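Chitin oligosaccharide binding protein NagB2 (Paenibacillus sp. FPU-7, PDB 7EHU) binds short chitin oligosaccharides, the di- and trisaccharides of N-acetylglucosamine, probably as the extracellular solute-binding component of a sugar uptake system. Local coordinates at residues D28-T33 and N325-K330; K126-R131 and S357-P362. One frame throughout, in Å; residues are numbered along the deposited sequence.

Contact 1 (D28-T33 and N325-K330)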
# COMPACT_ATOMS: atom_id res chain seq x y z
N ASP A 28 -26.95 -4.68 25.68
CA ASP A 28 -27.90 -3.80 25.00
C ASP A 28 -27.82 -3.95 23.49
O ASP A 28 -26.77 -4.32 22.94
CB ASP A 28 -27.62 -2.32 25.34
CG ASP A 28 -27.84 -1.97 26.80
OD1 ASP A 28 -28.00 -2.89 27.64
OD2 ASP A 28 -27.86 -0.76 27.12
N SER A 29 -28.93 -3.71 22.80
CA SER A 29 -28.90 -3.67 21.34
C SER A 29 -27.96 -2.56 20.89
O SER A 29 -28.07 -1.42 21.35
CB SER A 29 -30.32 -3.43 20.82
OG SER A 29 -30.35 -3.50 19.41
N VAL A 30 -27.03 -2.89 20.01
CA VAL A 30 -26.08 -1.90 19.49
C VAL A 30 -25.78 -2.24 18.04
O VAL A 30 -25.60 -3.40 17.68
CB VAL A 30 -24.81 -1.86 20.37
CG1 VAL A 30 -24.07 -3.17 20.35
CG2 VAL A 30 -23.92 -0.73 19.96
N SER A 31 -25.73 -1.21 17.19
CA SER A 31 -25.40 -1.37 15.78
C SER A 31 -24.09 -0.64 15.51
O SER A 31 -23.94 0.53 15.88
CB SER A 31 -26.50 -0.79 14.89
OG SER A 31 -26.15 -0.91 13.51
N LEU A 32 -23.15 -1.34 14.87
CA LEU A 32 -21.85 -0.77 14.55
C LEU A 32 -21.64 -0.89 13.05
O LEU A 32 -21.89 -1.94 12.46
CB LEU A 32 -20.72 -1.51 15.28
CG LEU A 32 -20.76 -1.40 16.81
CD1 LEU A 32 -21.57 -2.53 17.40
CD2 LEU A 32 -19.36 -1.39 17.38
N THR A 33 -21.18 0.19 12.42
CA THR A 33 -20.76 0.13 11.03
C THR A 33 -19.28 -0.20 10.97
O THR A 33 -18.46 0.38 11.69
CB THR A 33 -21.05 1.46 10.33
OG1 THR A 33 -22.46 1.69 10.39
CG2 THR A 33 -20.56 1.43 8.87
N ASN A 325 -20.24 4.53 22.97
CA ASN A 325 -20.82 4.29 24.28
C ASN A 325 -20.29 2.96 24.83
O ASN A 325 -19.51 2.25 24.18
CB ASN A 325 -22.34 4.39 24.25
CG ASN A 325 -22.99 3.37 23.35
OD1 ASN A 325 -22.58 2.20 23.33
ND2 ASN A 325 -24.06 3.78 22.67
N ASP A 326 -20.69 2.61 26.05
CA ASP A 326 -20.11 1.43 26.69
C ASP A 326 -20.43 0.16 25.92
O ASP A 326 -19.57 -0.72 25.77
CB ASP A 326 -20.57 1.33 28.14
CG ASP A 326 -19.93 2.39 29.03
OD1 ASP A 326 -18.84 2.90 28.68
OD2 ASP A 326 -20.50 2.69 30.10
N ALA A 327 -21.66 0.04 25.41
CA ALA A 327 -22.04 -1.16 24.67
C ALA A 327 -21.26 -1.26 23.37
O ALA A 327 -20.81 -2.35 22.97
CB ALA A 327 -23.54 -1.15 24.40
N GLU A 328 -21.10 -0.13 22.67
CA GLU A 328 -20.31 -0.11 21.45
C GLU A 328 -18.87 -0.49 21.71
O GLU A 328 -18.27 -1.25 20.95
CB GLU A 328 -20.40 1.28 20.82
CG GLU A 328 -21.77 1.64 20.20
CD GLU A 328 -21.82 3.09 19.72
OE1 GLU A 328 -21.34 3.94 20.49
OE2 GLU A 328 -22.29 3.37 18.59
N LYS A 329 -18.29 0.02 22.79
CA LYS A 329 -16.89 -0.28 23.09
C LYS A 329 -16.69 -1.74 23.43
O LYS A 329 -15.69 -2.34 23.03
CB LYS A 329 -16.35 0.67 24.17
CG LYS A 329 -14.74 0.69 24.62
CD LYS A 329 -15.00 1.78 25.67
CE LYS A 329 -15.29 3.00 24.83
NZ LYS A 329 -15.37 4.32 25.46
N LYS A 330 -17.66 -2.37 24.11
CA LYS A 330 -17.58 -3.81 24.34
C LYS A 330 -17.55 -4.59 23.03
O LYS A 330 -16.80 -5.56 22.89
CB LYS A 330 -18.76 -4.26 25.19
CG LYS A 330 -18.73 -5.71 25.64
CD LYS A 330 -19.86 -6.02 26.63
CE LYS A 330 -20.13 -4.83 27.56
NZ LYS A 330 -19.15 -4.53 28.65
O HOH W 1 -24.87 1.98 18.21

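Contact 2 (K126-R131 and S357-P362)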
# COMPACT_ATOMS: atom_id res chain seq x y z
N LYS A 126 2.45 -7.58 20.38
CA LYS A 126 2.25 -8.63 19.38
C LYS A 126 2.49 -8.17 17.95
O LYS A 126 2.59 -9.01 17.06
CB LYS A 126 0.84 -9.19 19.53
CG LYS A 126 0.68 -10.27 20.57
CD LYS A 126 1.33 -10.00 21.90
CE LYS A 126 1.24 -11.24 22.79
NZ LYS A 126 1.61 -10.87 24.15
N PHE A 127 2.58 -6.88 17.70
CA PHE A 127 2.71 -6.36 16.34
C PHE A 127 4.17 -6.09 16.02
O PHE A 127 4.93 -5.60 16.85
CB PHE A 127 1.86 -5.10 16.18
CG PHE A 127 0.38 -5.38 16.29
CD1 PHE A 127 -0.24 -5.44 17.53
CD2 PHE A 127 -0.39 -5.64 15.17
CE1 PHE A 127 -1.57 -5.73 17.63
CE2 PHE A 127 -1.72 -5.93 15.28
CZ PHE A 127 -2.32 -5.96 16.51
N PHE A 128 4.57 -6.36 14.79
CA PHE A 128 5.94 -6.01 14.39
C PHE A 128 6.22 -4.53 14.64
O PHE A 128 7.27 -4.17 15.17
CB PHE A 128 6.18 -6.36 12.92
CG PHE A 128 6.27 -7.83 12.64
CD1 PHE A 128 7.39 -8.56 12.99
CD2 PHE A 128 5.22 -8.49 12.03
CE1 PHE A 128 7.45 -9.92 12.72
CE2 PHE A 128 5.30 -9.84 11.76
CZ PHE A 128 6.40 -10.55 12.11
N GLU A 129 5.32 -3.65 14.19
CA GLU A 129 5.55 -2.21 14.28
C GLU A 129 4.23 -1.46 14.34
O GLU A 129 3.46 -1.51 13.38
CB GLU A 129 6.33 -1.71 13.07
CG GLU A 129 7.76 -2.16 12.97
CD GLU A 129 8.52 -1.55 11.79
OE1 GLU A 129 8.00 -0.64 11.10
OE2 GLU A 129 9.70 -1.93 11.62
N LEU A 130 4.01 -0.72 15.42
CA LEU A 130 2.85 0.15 15.53
C LEU A 130 3.20 1.62 15.31
O LEU A 130 2.32 2.48 15.44
CB LEU A 130 2.17 -0.03 16.89
CG LEU A 130 1.56 -1.40 17.16
CD1 LEU A 130 1.00 -1.48 18.58
CD2 LEU A 130 0.50 -1.73 16.15
N ARG A 131 4.44 1.93 14.94
CA ARG A 131 4.88 3.31 14.90
C ARG A 131 3.95 4.19 14.04
O ARG A 131 3.66 5.33 14.42
CB ARG A 131 6.31 3.36 14.34
CG ARG A 131 6.85 4.74 14.45
CD ARG A 131 8.21 4.99 14.01
NE ARG A 131 8.56 6.38 14.24
CZ ARG A 131 8.02 7.41 13.61
NH1 ARG A 131 6.80 7.30 13.11
NH2 ARG A 131 8.50 8.63 13.78
N SER A 357 0.86 -8.91 10.19
CA SER A 357 1.26 -7.80 11.04
C SER A 357 1.63 -8.22 12.45
O SER A 357 2.19 -7.41 13.19
CB SER A 357 0.15 -6.76 11.11
OG SER A 357 -1.00 -7.35 11.67
N MET A 358 1.31 -9.45 12.84
CA MET A 358 1.55 -9.98 14.18
C MET A 358 2.67 -11.00 14.12
O MET A 358 2.83 -11.69 13.12
CB MET A 358 0.27 -10.66 14.68
CG MET A 358 -0.85 -9.64 14.95
SD MET A 358 -2.37 -10.41 15.51
CE MET A 358 -1.86 -10.80 17.21
N LYS A 359 3.44 -11.06 15.20
CA LYS A 359 4.61 -11.93 15.30
C LYS A 359 4.23 -13.38 15.57
O LYS A 359 3.24 -13.68 16.22
CB LYS A 359 5.50 -11.46 16.46
CG LYS A 359 6.04 -10.05 16.33
CD LYS A 359 6.73 -9.59 17.60
CE LYS A 359 6.72 -8.11 17.77
NZ LYS A 359 7.16 -7.69 19.10
N GLY A 360 5.07 -14.29 15.10
CA GLY A 360 4.94 -15.68 15.48
C GLY A 360 4.08 -16.57 14.62
O GLY A 360 3.83 -17.72 15.00
N VAL A 361 3.62 -16.09 13.46
CA VAL A 361 2.89 -16.97 12.55
C VAL A 361 3.87 -17.99 11.99
O VAL A 361 4.88 -17.59 11.40
CB VAL A 361 2.23 -16.16 11.43
CG1 VAL A 361 1.60 -17.09 10.41
CG2 VAL A 361 1.22 -15.16 11.98
N PRO A 362 3.65 -19.30 12.13
CA PRO A 362 4.61 -20.26 11.58
C PRO A 362 4.66 -20.21 10.06
O PRO A 362 3.70 -19.83 9.39
CB PRO A 362 4.08 -21.62 12.08
CG PRO A 362 3.16 -21.31 13.19
CD PRO A 362 2.56 -19.98 12.85
O HOH W 2 2.89 -4.69 12.77

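Contact 1 (D28-T33 and N325-K330)
The carboxylate of E328 reaches S31 through one water and divides its two oxygens between separate tasks. OE2 of E328 accepts from water 1 at 3.0 Å, and the same water donates to S31 O at 2.9 Å, which makes it a bridge from the helix side chain to the strand backbone; NE2 of Q92 is a second donor to OE2. OE1 of E328, through its anti lone pair, takes the backbone N-H of N325 at 2.8 Å from N325 N. The amide of N325 returns the bond, since its OD1 accepts from E328 N at 2.8 Å (N-H...O 168°), with the donor nearly in line with the C=O. These two reciprocal bonds define a capping box at the start of helix 326-339. Residues 30-33 belong to a strand flanked by parallel strands 64-70 and 93-97, as expected in the alpha/beta domain of a solute-binding protein, and the helix packs against it: the short axes pass 8.6 Å apart at -56°. V30 and L32 supply the apolar surface. The CG2 of V30 lies trans to its backbone N and meets the CG of E328 at 3.2 Å, a separation short enough for two aliphatic carbons to be doubtful in detail, while V30 CB stands 4.3 Å from the CB of A327. With an alanine at position E328, the N-H of N325 is likely to lose its capping acceptor, Q92 and the bridging water their carboxylate, and this methyl of V30 its cover. Farther along the strand, the CD2 of L32 comes to 3.7 Å from the carbonyl O of E328, and the same side chain continues onto A331 and V332, one turn deeper in the helix.

Contact 2 (K126-R131 and S357-P362)
F127 and M358 form a single antiparallel bridge, a non-hydrogen-bonded pair with CA atoms 4.4 Å apart. The flanking residues carry its bonds: K359 N donates to K126 O at 2.9 Å, and F128 N donates to S357 O at 3.1 Å. S357 O also accepts from water 2 at 2.8 Å, and that water takes the N-H of E129.

Two CH-pi contacts lie beside the bridge. The CG of M358, trans to its carbonyl carbon (chi1 -69°) and beside the backbone N, sits over one face of the F127 ring, 4.2 Å from its centroid and 26° off the normal. SD follows obliquely at 5.0 Å from the centroid, a Met-aromatic contact, and the bend at chi3 (75°) turns CE toward K126 CB. F127 also packs on L142 and P143 of strand 138-154, and M358 on L342 of helix 342-352. In the other pair, K359 runs past F128 in the opposite direction, its CG over a ring face at 4.1 Å from the centroid, while the ring also meets that of W314.

The side chain of S357 lies about 8 Å from a bound N-acetylglucosamine, and its OG is hydrogen-bonded to the carbonyl O of P143. The two backbone hydrogen bonds thus set the register of two irregular loops near the sugar, and K359 serves twice: its CG methylene lies over the F128 face, while its ammonium is hydrogen-bonded to the carbonyl of D125.

From the N terminus the chain enters strand 30-36, whose start is one half of contact 1, and then passes through strands 64-70 and 93-97 before reaching the loop 126-131 of contact 2. It goes on through strands 138-154 and 309-320 to helix 326-339, where contact 1 closes across 292 residues. After helix 342-352, the loop 357-362 closes contact 2 across 226 residues. The segments alternate, so the two closures cross. Their centres lie 28 Å apart and the nearest atoms about 15 Å, without touching: contact 1 ties helix to strand at the surface, and contact 2 joins two loops nearer the bound sugar.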